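PDB 2HJ0: putative citrate lyase, alfa subunit from Streptococcus mutans, which belongs to the CitF family and is probably the alpha subunit of a citrate lyase, an alpha/beta protein with two large mixed beta-sheets and a dimeric assembly. Local coordinates for residues L190-I195 against D327-D332; F290-M295 against L317-V322; F304-I309 against N352-P357; V337-D340 against K345-E348. All blocks are in the same frame, centred on the assembly; numbering follows the deposited sequence.

Contact 1 of 4, residues L190-I195 against D327-D332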
loop_
_atom_site.group_PDB
_atom_site.type_symbol
_atom_site.label_atom_id
_atom_site.label_comp_id
_atom_site.label_asym_id
_atom_site.label_seq_id
_atom_site.Cartn_x
_atom_site.Cartn_y
_atom_site.Cartn_z
ATOM N N LEU A 190 -9.052 2.378 -8.650
ATOM C CA LEU A 190 -9.509 1.118 -8.071
ATOM C C LEU A 190 -9.578 1.239 -6.555
ATOM O O LEU A 190 -9.361 0.264 -5.841
ATOM C CB LEU A 190 -8.553 -0.004 -8.440
ATOM C CG LEU A 190 -8.669 -0.503 -9.870
ATOM C CD1 LEU A 190 -7.638 -1.594 -10.100
ATOM C CD2 LEU A 190 -10.085 -1.038 -10.123
ATOM N N GLY A 191 -9.893 2.444 -6.085
ATOM C CA GLY A 191 -9.973 2.717 -4.663
ATOM C C GLY A 191 -10.857 1.825 -3.810
ATOM O O GLY A 191 -10.519 1.551 -2.661
ATOM N N TYR A 192 -11.988 1.375 -4.336
ATOM C CA TYR A 192 -12.832 0.524 -3.521
ATOM C C TYR A 192 -12.243 -0.888 -3.499
ATOM O O TYR A 192 -12.246 -1.538 -2.464
ATOM C CB TYR A 192 -14.281 0.519 -4.034
ATOM C CG TYR A 192 -14.925 1.895 -4.049
ATOM C CD1 TYR A 192 -14.925 2.704 -2.907
ATOM C CD2 TYR A 192 -15.469 2.419 -5.230
ATOM C CE1 TYR A 192 -15.440 4.010 -2.947
ATOM C CE2 TYR A 192 -15.988 3.717 -5.285
ATOM C CZ TYR A 192 -15.967 4.512 -4.143
ATOM O OH TYR A 192 -16.432 5.809 -4.198
ATOM N N ALA A 193 -11.703 -1.360 -4.621
ATOM C CA ALA A 193 -11.128 -2.702 -4.652
ATOM C C ALA A 193 -9.817 -2.817 -3.879
ATOM O O ALA A 193 -9.506 -3.872 -3.319
ATOM C CB ALA A 193 -10.914 -3.148 -6.084
HETATM N N MSE A 194 -9.050 -1.734 -3.839
HETATM C CA MSE A 194 -7.763 -1.753 -3.145
HETATM C C MSE A 194 -7.853 -2.127 -1.680
HETATM O O MSE A 194 -6.934 -2.733 -1.133
HETATM C CB MSE A 194 -7.052 -0.402 -3.279
HETATM C CG MSE A 194 -6.366 -0.207 -4.621
HETATM SE SE MSE A 194 -5.944 1.644 -5.018
HETATM C CE MSE A 194 -4.064 1.664 -4.556
ATOM N N ILE A 195 -8.953 -1.769 -1.036
ATOM C CA ILE A 195 -9.093 -2.102 0.364
ATOM C C ILE A 195 -9.431 -3.581 0.504
ATOM O O ILE A 195 -8.967 -4.235 1.420
ATOM C CB ILE A 195 -10.161 -1.242 1.020
ATOM C CG1 ILE A 195 -10.358 -1.679 2.461
ATOM C CG2 ILE A 195 -11.452 -1.339 0.252
ATOM C CD1 ILE A 195 -11.320 -0.798 3.196
ATOM N N ASP A 327 -8.184 10.791 -6.382
ATOM C CA ASP A 327 -9.243 10.017 -7.031
ATOM C C ASP A 327 -9.548 8.652 -6.414
ATOM O O ASP A 327 -8.681 7.780 -6.362
ATOM C CB ASP A 327 -8.843 9.820 -8.505
ATOM C CG ASP A 327 -9.963 9.280 -9.366
ATOM O OD1 ASP A 327 -10.820 8.533 -8.859
ATOM O OD2 ASP A 327 -9.967 9.603 -10.575
ATOM N N VAL A 328 -10.787 8.460 -5.971
ATOM C CA VAL A 328 -11.168 7.177 -5.399
ATOM C C VAL A 328 -12.047 6.431 -6.401
ATOM O O VAL A 328 -12.238 5.217 -6.316
ATOM C CB VAL A 328 -11.934 7.345 -4.083
ATOM C CG1 VAL A 328 -13.351 7.847 -4.347
ATOM C CG2 VAL A 328 -11.951 6.024 -3.347
ATOM N N GLN A 329 -12.582 7.174 -7.355
ATOM C CA GLN A 329 -13.416 6.585 -8.382
ATOM C C GLN A 329 -13.637 7.549 -9.546
ATOM O O GLN A 329 -13.882 8.738 -9.346
ATOM C CB GLN A 329 -14.756 6.166 -7.794
ATOM C CG GLN A 329 -15.805 6.008 -8.837
ATOM C CD GLN A 329 -17.085 5.473 -8.278
ATOM O OE1 GLN A 329 -17.523 5.877 -7.190
ATOM N NE2 GLN A 329 -17.709 4.559 -9.017
ATOM N N ASP A 330 -13.546 7.031 -10.764
ATOM C CA ASP A 330 -13.746 7.853 -11.945
ATOM C C ASP A 330 -15.156 7.690 -12.454
ATOM O O ASP A 330 -15.724 6.608 -12.368
ATOM C CB ASP A 330 -12.768 7.451 -13.031
ATOM C CG ASP A 330 -11.362 7.783 -12.675
ATOM O OD1 ASP A 330 -10.520 6.859 -12.651
ATOM O OD2 ASP A 330 -11.098 8.977 -12.414
ATOM N N PHE A 331 -15.714 8.764 -13.000
ATOM C CA PHE A 331 -17.072 8.731 -13.517
ATOM C C PHE A 331 -17.201 8.893 -15.045
ATOM O O PHE A 331 -18.298 9.124 -15.559
ATOM C CB PHE A 331 -17.916 9.778 -12.789
ATOM C CG PHE A 331 -18.455 9.306 -11.462
ATOM C CD1 PHE A 331 -19.778 8.900 -11.336
ATOM C CD2 PHE A 331 -17.639 9.258 -10.337
ATOM C CE1 PHE A 331 -20.274 8.454 -10.109
ATOM C CE2 PHE A 331 -18.130 8.815 -9.112
ATOM C CZ PHE A 331 -19.446 8.413 -8.997
ATOM N N ASP A 332 -16.084 8.784 -15.760
ATOM C CA ASP A 332 -16.081 8.862 -17.220
ATOM C C ASP A 332 -14.698 8.515 -17.762
ATOM O O ASP A 332 -13.690 8.706 -17.083
ATOM C CB ASP A 332 -16.535 10.242 -17.718
ATOM C CG ASP A 332 -15.663 11.361 -17.221
ATOM O OD1 ASP A 332 -16.041 12.530 -17.426
ATOM O OD2 ASP A 332 -14.600 11.082 -16.626
#
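Gly191, near the beginning of the weakly bonded helix 191-199, meets Val328 where the two backbones come nearest, their CA atoms 4.7 Å apart. Having no side chain, the glycine lets a valine methyl come straight against its backbone, Val328 CG2 lying 4.1 Å from Gly191 CA. The backbone N of Gly191 is bonded to Ser189 OG, which also takes up the carbonyl of Asp327 and so ties the two chain parts together just before the helix.

Tyr192 follows and carries the rest of the contact. Its CG stands anti to the carbonyl carbon (chi1 -59°), which sends the ring out across Val328, and CE1 touches Val328 CG2 at 4.0 Å. The carbonyl O of Val328 sits above one ring face, displaced toward the rim, and is itself bonded to His72. In the fold this is a junction between two alpha/beta halves: helix 191-199 leads into a strand of the ten-stranded sheet, while 327-332 runs on from strand 322-327 of the nine-stranded one.

At the CE2 edge of the ring stands Gln329, its amide turned 85° from the ring plane, with CD in that plane and 3.6 Å from Tyr192 CE2. The phenol oxygen Tyr192 OH lies 3.2 Å from Gln329 OE1, a hydrogen bond that is possible but not settled, since a second acceptor competes for the proton. A tyrosine suits the spot: its ring takes the stack of His71, and its hydroxyl can face the amide of Gln329.

Contact 2 of 4, residues F290-M295 against L317-V322; sequences FMREQM and LEEGLV
Leu321 fills the tight part of this contact, setting CD2 against the aliphatic stem of Arg292 on the neighbouring helix: CD2 is 3.4 Å from Arg292 CG. The same methyl reaches Met295 CB at 4.1 Å, one helical turn on, while the selenomethionine's CE lies 3.3 Å from the backbone Leu321 O. Long, flexible Met295 suits this inner side, where it also rests on Ala302 and Ile300. Both helices are connections of beta-alpha-beta units: helix 282-297 runs into strand 302-305, and helix 311-318 links that strand to its parallel neighbour 322-327. Just past the second helix, Gly320 has a positive phi of 71°, a turn that a residue without a side chain makes easily.

The outer side is looser and faces solvent. Arginine suits the border, since its CG packs on Leu321 while its charged end stays at the outer side. There Arg292, bent at chi3, turns one guanidinium face to OE1 of exposed Glu319, and the two side chains cross at about a right angle. The salt bridge joins Arg292 NH1 to Glu319 OE2 at 2.7 Å, with a bent N-H...O angle of 133°: NH1 meets the oxygen from above the carboxylate plane, and the two planes are 59° apart.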
loop_
_atom_site.group_PDB
_atom_site.type_symbol
_atom_site.label_atom_id
_atom_site.label_comp_id
_atom_site.label_asym_id
_atom_site.label_seq_id
_atom_site.Cartn_x
_atom_site.Cartn_y
_atom_site.Cartn_z
ATOM N N PHE A 290 -19.418 27.819 -12.689
ATOM C CA PHE A 290 -19.483 29.152 -12.094
ATOM C C PHE A 290 -18.328 29.373 -11.139
ATOM O O PHE A 290 -17.794 30.476 -11.036
ATOM C CB PHE A 290 -20.816 29.347 -11.361
ATOM C CG PHE A 290 -22.009 29.124 -12.236
ATOM C CD1 PHE A 290 -22.455 27.837 -12.501
ATOM C CD2 PHE A 290 -22.640 30.195 -12.858
ATOM C CE1 PHE A 290 -23.511 27.618 -13.376
ATOM C CE2 PHE A 290 -23.697 29.991 -13.737
ATOM C CZ PHE A 290 -24.132 28.699 -13.999
HETATM N N MSE A 291 -17.939 28.310 -10.453
HETATM C CA MSE A 291 -16.846 28.381 -9.503
HETATM C C MSE A 291 -15.551 28.767 -10.229
HETATM O O MSE A 291 -14.836 29.679 -9.798
HETATM C CB MSE A 291 -16.687 27.030 -8.811
HETATM C CG MSE A 291 -16.399 27.116 -7.326
HETATM SE SE MSE A 291 -15.996 25.379 -6.606
HETATM C CE MSE A 291 -17.724 24.544 -6.880
ATOM N N ARG A 292 -15.269 28.065 -11.330
ATOM C CA ARG A 292 -14.082 28.311 -12.151
ATOM C C ARG A 292 -14.009 29.793 -12.545
ATOM O O ARG A 292 -12.982 30.446 -12.359
ATOM C CB ARG A 292 -14.113 27.439 -13.423
ATOM C CG ARG A 292 -12.836 27.510 -14.267
ATOM C CD ARG A 292 -12.884 26.598 -15.486
ATOM N NE ARG A 292 -13.527 27.247 -16.621
ATOM C CZ ARG A 292 -12.889 27.961 -17.545
ATOM N NH1 ARG A 292 -11.573 28.115 -17.482
ATOM N NH2 ARG A 292 -13.577 28.550 -18.519
ATOM N N GLU A 293 -15.109 30.305 -13.090
ATOM C CA GLU A 293 -15.213 31.692 -13.508
ATOM C C GLU A 293 -14.778 32.621 -12.376
ATOM O O GLU A 293 -13.964 33.515 -12.576
ATOM C CB GLU A 293 -16.657 31.996 -13.909
ATOM C CG GLU A 293 -16.860 33.317 -14.637
ATOM C CD GLU A 293 -18.334 33.692 -14.773
ATOM O OE1 GLU A 293 -19.112 32.869 -15.312
ATOM O OE2 GLU A 293 -18.711 34.812 -14.346
ATOM N N GLN A 294 -15.315 32.403 -11.185
ATOM C CA GLN A 294 -14.956 33.232 -10.047
ATOM C C GLN A 294 -13.512 33.039 -9.651
ATOM O O GLN A 294 -12.868 33.971 -9.181
ATOM C CB GLN A 294 -15.854 32.925 -8.852
ATOM C CG GLN A 294 -16.973 33.937 -8.646
ATOM C CD GLN A 294 -16.490 35.211 -7.993
ATOM O OE1 GLN A 294 -15.554 35.851 -8.469
ATOM N NE2 GLN A 294 -17.132 35.590 -6.891
HETATM N N MSE A 295 -13.001 31.828 -9.822
HETATM C CA MSE A 295 -11.614 31.562 -9.467
HETATM C C MSE A 295 -10.694 32.256 -10.452
HETATM O O MSE A 295 -9.570 32.616 -10.105
HETATM C CB MSE A 295 -11.325 30.065 -9.479
HETATM C CG MSE A 295 -11.984 29.288 -8.353
HETATM SE SE MSE A 295 -11.853 27.362 -8.623
HETATM C CE MSE A 295 -9.983 27.141 -8.117
ATOM N N LEU A 317 -7.619 20.789 -13.608
ATOM C CA LEU A 317 -6.249 20.398 -13.286
ATOM C C LEU A 317 -5.297 20.818 -14.411
ATOM O O LEU A 317 -4.130 21.112 -14.166
ATOM C CB LEU A 317 -6.159 18.880 -13.078
ATOM C CG LEU A 317 -4.745 18.386 -12.745
ATOM C CD1 LEU A 317 -4.467 18.625 -11.268
ATOM C CD2 LEU A 317 -4.582 16.916 -13.091
ATOM N N GLU A 318 -5.805 20.845 -15.642
ATOM C CA GLU A 318 -4.981 21.223 -16.777
ATOM C C GLU A 318 -4.876 22.746 -16.904
ATOM O O GLU A 318 -3.827 23.263 -17.256
ATOM C CB GLU A 318 -5.532 20.587 -18.061
ATOM C CG GLU A 318 -5.831 19.097 -17.891
ATOM C CD GLU A 318 -5.281 18.211 -19.004
ATOM O OE1 GLU A 318 -5.392 16.964 -18.878
ATOM O OE2 GLU A 318 -4.735 18.748 -20.001
ATOM N N GLU A 319 -5.950 23.465 -16.596
ATOM C CA GLU A 319 -5.937 24.919 -16.677
ATOM C C GLU A 319 -5.119 25.502 -15.526
ATOM O O GLU A 319 -4.997 26.717 -15.371
ATOM C CB GLU A 319 -7.366 25.465 -16.614
ATOM C CG GLU A 319 -8.232 25.078 -17.800
ATOM C CD GLU A 319 -9.675 25.579 -17.694
ATOM O OE1 GLU A 319 -10.418 25.451 -18.705
ATOM O OE2 GLU A 319 -10.065 26.088 -16.609
ATOM N N GLY A 320 -4.558 24.625 -14.708
ATOM C CA GLY A 320 -3.769 25.082 -13.580
ATOM C C GLY A 320 -4.585 25.727 -12.468
ATOM O O GLY A 320 -4.035 26.466 -11.655
ATOM N N LEU A 321 -5.888 25.454 -12.414
ATOM C CA LEU A 321 -6.723 26.036 -11.372
ATOM C C LEU A 321 -6.768 25.204 -10.096
ATOM O O LEU A 321 -7.123 25.700 -9.023
ATOM C CB LEU A 321 -8.136 26.259 -11.881
ATOM C CG LEU A 321 -8.416 27.680 -12.371
ATOM C CD1 LEU A 321 -7.607 27.973 -13.626
ATOM C CD2 LEU A 321 -9.912 27.799 -12.654
ATOM N N VAL A 322 -6.431 23.931 -10.216
ATOM C CA VAL A 322 -6.392 23.048 -9.068
ATOM C C VAL A 322 -5.060 22.307 -9.168
ATOM O O VAL A 322 -4.757 21.662 -10.175
ATOM C CB VAL A 322 -7.612 22.062 -9.049
ATOM C CG1 VAL A 322 -7.640 21.208 -10.304
ATOM C CG2 VAL A 322 -7.553 21.187 -7.817
#

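Contact 3 of 4, residues F304-I309 against N352-P357; sequences FALGGI and NMYASP
Near the C-terminal end of parallel strand 302-305 of the nine-stranded sheet the chain passes through Leu306 and Gly307 into the short strand 308-309, and this turn receives Tyr354 from helix 351-355. The contact lies near the end of the strand, between the sheet and a helix that follows its edge strand 346-348. It is small, buried and apolar, with no hydrogen bond crossing between the segments.

Leu306 points its side chain toward the helix. With CG anti to the backbone N (chi1 -176°), the isobutyl group extends from the backbone and meets the tyrosine at its edge rather than over a face. The methyl CD2 lies in the ring plane, 3.4 Å from Tyr354 CE1, and the branch carbon Leu306 CG is 3.6 Å from that same ring atom. The other methyl, Leu306 CD1, spans CE1 and CD1 of the tyrosine, 4.0 Å from each. A branched aliphatic residue suits this place, since it also rests on Val363, Ile364 and Leu326.

Tyr354, its CG likewise anti to the backbone N (chi1 175°), reaches out from the helix so that the phenol oxygen goes past Leu306 to the turn. The hydroxyl is bonded to Gln277 OE1, on the neighbouring strand 275-277, so its buried polar end has a partner while the ring edge packs on leucine. One ring face carries Ala355 CB, 3.7 Å above its plane. One residue before Tyr354, Met353 packs on Gln222 of the second subunit. At the turn, Gly307 has a positive phi of 83°, and its CA approaches Tyr354 OH to 4.2 Å.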
loop_
_atom_site.group_PDB
_atom_site.type_symbol
_atom_site.label_atom_id
_atom_site.label_comp_id
_atom_site.label_asym_id
_atom_site.label_seq_id
_atom_site.Cartn_x
_atom_site.Cartn_y
_atom_site.Cartn_z
ATOM N N PHE A 304 -6.468 21.054 -4.135
ATOM C CA PHE A 304 -6.875 19.767 -4.687
ATOM C C PHE A 304 -8.382 19.562 -4.739
ATOM O O PHE A 304 -9.141 20.230 -4.042
ATOM C CB PHE A 304 -6.241 18.594 -3.912
ATOM C CG PHE A 304 -6.826 18.382 -2.539
ATOM C CD1 PHE A 304 -6.321 19.063 -1.440
ATOM C CD2 PHE A 304 -7.912 17.537 -2.351
ATOM C CE1 PHE A 304 -6.887 18.907 -0.183
ATOM C CE2 PHE A 304 -8.483 17.382 -1.092
ATOM C CZ PHE A 304 -7.967 18.065 -0.013
ATOM N N ALA A 305 -8.787 18.631 -5.594
ATOM C CA ALA A 305 -10.176 18.251 -5.764
ATOM C C ALA A 305 -10.248 16.754 -5.395
ATOM O O ALA A 305 -9.274 16.006 -5.572
ATOM C CB ALA A 305 -10.595 18.473 -7.195
ATOM N N LEU A 306 -11.400 16.316 -4.892
ATOM C CA LEU A 306 -11.560 14.930 -4.472
ATOM C C LEU A 306 -12.771 14.221 -5.046
ATOM O O LEU A 306 -13.471 14.735 -5.911
ATOM C CB LEU A 306 -11.646 14.889 -2.948
ATOM C CG LEU A 306 -11.723 13.541 -2.243
ATOM C CD1 LEU A 306 -10.471 12.740 -2.555
ATOM C CD2 LEU A 306 -11.870 13.757 -0.737
ATOM N N GLY A 307 -12.988 13.008 -4.552
ATOM C CA GLY A 307 -14.145 12.214 -4.930
ATOM C C GLY A 307 -14.111 11.398 -6.198
ATOM O O GLY A 307 -13.120 10.742 -6.534
ATOM N N GLY A 308 -15.274 11.396 -6.837
ATOM C CA GLY A 308 -15.460 10.723 -8.093
ATOM C C GLY A 308 -15.167 11.855 -9.043
ATOM O O GLY A 308 -15.880 12.863 -9.077
ATOM N N ILE A 309 -14.085 11.692 -9.786
ATOM C CA ILE A 309 -13.629 12.687 -10.721
ATOM C C ILE A 309 -14.417 12.635 -12.011
ATOM O O ILE A 309 -14.904 11.580 -12.391
ATOM C CB ILE A 309 -12.150 12.458 -10.997
ATOM C CG1 ILE A 309 -11.405 12.397 -9.661
ATOM C CG2 ILE A 309 -11.607 13.541 -11.912
ATOM C CD1 ILE A 309 -11.654 13.590 -8.737
ATOM N N ASN A 352 -10.254 3.666 2.084
ATOM C CA ASN A 352 -9.959 3.899 3.484
ATOM C C ASN A 352 -9.298 5.250 3.661
ATOM O O ASN A 352 -9.720 6.057 4.490
ATOM C CB ASN A 352 -9.053 2.816 4.063
ATOM C CG ASN A 352 -8.915 2.928 5.583
ATOM O OD1 ASN A 352 -9.888 2.743 6.330
ATOM N ND2 ASN A 352 -7.708 3.247 6.045
HETATM N N MSE A 353 -8.253 5.508 2.885
HETATM C CA MSE A 353 -7.577 6.790 2.985
HETATM C C MSE A 353 -8.570 7.891 2.638
HETATM O O MSE A 353 -8.439 9.044 3.082
HETATM C CB MSE A 353 -6.411 6.854 2.014
HETATM C CG MSE A 353 -5.579 8.108 2.191
HETATM SE SE MSE A 353 -4.087 8.079 0.998
HETATM C CE MSE A 353 -3.990 9.939 0.563
ATOM N N TYR A 354 -9.566 7.509 1.838
ATOM C CA TYR A 354 -10.606 8.415 1.376
ATOM C C TYR A 354 -11.559 8.930 2.439
ATOM O O TYR A 354 -11.515 10.114 2.772
ATOM C CB TYR A 354 -11.418 7.769 0.232
ATOM C CG TYR A 354 -12.602 8.604 -0.227
ATOM C CD1 TYR A 354 -12.452 9.960 -0.495
ATOM C CD2 TYR A 354 -13.875 8.051 -0.351
ATOM C CE1 TYR A 354 -13.531 10.749 -0.864
ATOM C CE2 TYR A 354 -14.972 8.838 -0.722
ATOM C CZ TYR A 354 -14.790 10.193 -0.973
ATOM O OH TYR A 354 -15.855 11.014 -1.308
ATOM N N ALA A 355 -12.405 8.064 2.986
ATOM C CA ALA A 355 -13.378 8.556 3.950
ATOM C C ALA A 355 -13.635 7.755 5.224
ATOM O O ALA A 355 -14.739 7.791 5.764
ATOM C CB ALA A 355 -14.684 8.786 3.231
ATOM N N SER A 356 -12.622 7.067 5.730
ATOM C CA SER A 356 -12.808 6.272 6.928
ATOM C C SER A 356 -12.760 7.080 8.195
ATOM O O SER A 356 -11.816 7.818 8.444
ATOM C CB SER A 356 -11.766 5.172 7.030
ATOM O OG SER A 356 -11.806 4.580 8.312
ATOM N N PRO A 357 -13.787 6.936 9.032
ATOM C CA PRO A 357 -13.845 7.668 10.296
ATOM C C PRO A 357 -12.865 7.106 11.339
ATOM O O PRO A 357 -12.514 7.794 12.287
ATOM C CB PRO A 357 -15.305 7.519 10.708
ATOM C CG PRO A 357 -15.649 6.153 10.198
ATOM C CD PRO A 357 -14.998 6.118 8.826
#

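Contact 4 of 4, residues V337-D340 against K345-E348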
loop_
_atom_site.group_PDB
_atom_site.type_symbol
_atom_site.label_atom_id
_atom_site.label_comp_id
_atom_site.label_asym_id
_atom_site.label_seq_id
_atom_site.Cartn_x
_atom_site.Cartn_y
_atom_site.Cartn_z
ATOM N N VAL A 337 -8.586 8.252 -17.919
ATOM C CA VAL A 337 -7.391 8.463 -18.726
ATOM C C VAL A 337 -6.423 9.406 -18.045
ATOM O O VAL A 337 -5.217 9.158 -18.014
ATOM C CB VAL A 337 -7.758 9.015 -20.100
ATOM C CG1 VAL A 337 -6.492 9.351 -20.892
ATOM C CG2 VAL A 337 -8.593 7.972 -20.852
ATOM N N SER A 338 -6.967 10.483 -17.493
ATOM C CA SER A 338 -6.182 11.493 -16.796
ATOM C C SER A 338 -5.370 10.921 -15.639
ATOM O O SER A 338 -4.247 11.366 -15.369
ATOM C CB SER A 338 -7.105 12.583 -16.270
ATOM O OG SER A 338 -6.346 13.627 -15.711
ATOM N N LEU A 339 -5.946 9.943 -14.950
ATOM C CA LEU A 339 -5.279 9.315 -13.822
ATOM C C LEU A 339 -3.924 8.779 -14.239
ATOM O O LEU A 339 -3.021 8.622 -13.420
ATOM C CB LEU A 339 -6.129 8.174 -13.281
ATOM C CG LEU A 339 -5.521 7.386 -12.122
ATOM C CD1 LEU A 339 -5.272 8.310 -10.937
ATOM C CD2 LEU A 339 -6.472 6.257 -11.737
ATOM N N ASP A 340 -3.789 8.502 -15.527
ATOM C CA ASP A 340 -2.546 7.986 -16.057
ATOM C C ASP A 340 -1.706 9.075 -16.722
ATOM O O ASP A 340 -0.492 9.135 -16.529
ATOM C CB ASP A 340 -2.849 6.877 -17.063
ATOM C CG ASP A 340 -1.619 6.438 -17.829
ATOM O OD1 ASP A 340 -0.640 6.001 -17.187
ATOM O OD2 ASP A 340 -1.632 6.534 -19.075
ATOM N N LYS A 345 0.020 14.385 -10.268
ATOM C CA LYS A 345 -0.938 15.476 -10.105
ATOM C C LYS A 345 -2.352 14.909 -9.950
ATOM O O LYS A 345 -3.237 15.546 -9.383
ATOM C CB LYS A 345 -0.895 16.404 -11.320
ATOM C CG LYS A 345 0.472 16.981 -11.627
ATOM C CD LYS A 345 0.820 18.177 -10.764
ATOM C CE LYS A 345 0.105 19.439 -11.249
ATOM N NZ LYS A 345 0.491 20.643 -10.440
ATOM N N HIS A 346 -2.561 13.714 -10.484
ATOM C CA HIS A 346 -3.853 13.039 -10.385
ATOM C C HIS A 346 -3.505 11.696 -9.740
ATOM O O HIS A 346 -3.048 10.774 -10.428
ATOM C CB HIS A 346 -4.460 12.853 -11.781
ATOM C CG HIS A 346 -5.866 12.339 -11.773
ATOM N ND1 HIS A 346 -6.662 12.336 -12.897
ATOM C CD2 HIS A 346 -6.614 11.793 -10.784
ATOM C CE1 HIS A 346 -7.839 11.812 -12.604
ATOM N NE2 HIS A 346 -7.836 11.474 -11.328
ATOM N N TYR A 347 -3.710 11.599 -8.422
ATOM C CA TYR A 347 -3.358 10.400 -7.658
ATOM C C TYR A 347 -4.498 9.487 -7.226
ATOM O O TYR A 347 -5.565 9.939 -6.825
ATOM C CB TYR A 347 -2.562 10.797 -6.413
ATOM C CG TYR A 347 -1.346 9.940 -6.156
ATOM C CD1 TYR A 347 -0.227 10.031 -6.979
ATOM C CD2 TYR A 347 -1.311 9.040 -5.080
ATOM C CE1 TYR A 347 0.908 9.250 -6.740
ATOM C CE2 TYR A 347 -0.178 8.246 -4.832
ATOM C CZ TYR A 347 0.929 8.360 -5.667
ATOM O OH TYR A 347 2.052 7.594 -5.425
ATOM N N GLU A 348 -4.240 8.187 -7.285
ATOM C CA GLU A 348 -5.218 7.180 -6.905
ATOM C C GLU A 348 -5.154 6.886 -5.401
ATOM O O GLU A 348 -4.073 6.757 -4.830
ATOM C CB GLU A 348 -4.950 5.911 -7.711
ATOM C CG GLU A 348 -5.807 4.709 -7.362
ATOM C CD GLU A 348 -5.379 3.461 -8.129
ATOM O OE1 GLU A 348 -6.253 2.813 -8.755
ATOM O OE2 GLU A 348 -4.168 3.129 -8.106
#
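His346, the first residue of the edge strand 346-348, lays its imidazole against helix 333-341, where Ser338 and Leu339 meet it. ND1 donates to Ser338 OG at 3.1 Å, with the oxygen only 7° out of the ring plane; the same OG is also bonded to Asn342 OD1. Leu339 CA sits over one ring face, a CH-pi contact 3.7 Å from the His346 centroid. The ring is held at both nitrogens, because NE2 bonds to Asp327 OD2, and this fixes its rotation. A histidine suits a position that offers a pi face to a CH group and a ring nitrogen to each of two polar partners.

The arrangement closes a beta-alpha-beta crossover: strand 322-327, helix 333-341, then strand 346-348, which pairs in parallel with the first. Leu339 CD1 fills the angle between helix and strand, 3.4 Å from the backbone His346 O.

Tyr347 turns away from the helix, and its hydroxyl is bonded to the backbone N of Ile218 of the second subunit. Glu348 comes last: its CB meets Leu339 CD1 at 4.0 Å, and with CG anti to the backbone N (chi1 175°) and the chain extended beyond it, the carboxylate is carried on to Ser219 OG and the backbone N of Leu190.

Contacts 1, 3 and 4 lie on the side of the nine-stranded sheet where 346-348 is the edge strand. The centres of contacts 1 and 3 are 9 Å apart, and strands 329-330 and 308-309 join them as a parallel pair, with Phe331 N 3.0 Å from Ile309 O. Contact 4 lies about 11 Å from contact 1, centre to centre; Asp327 N approaches Tyr347 O at 2.8 Å, and Ile309 packs beside His346. Contact 2 is farther out, its centre 24 Å from that of contact 1, though Val322 CG2 packs 3.5 Å from Phe304 CA of contact 3. A citric acid, probably from the crystallisation liquor, lies about 3 Å from the Gln329 side chain (nearest atoms).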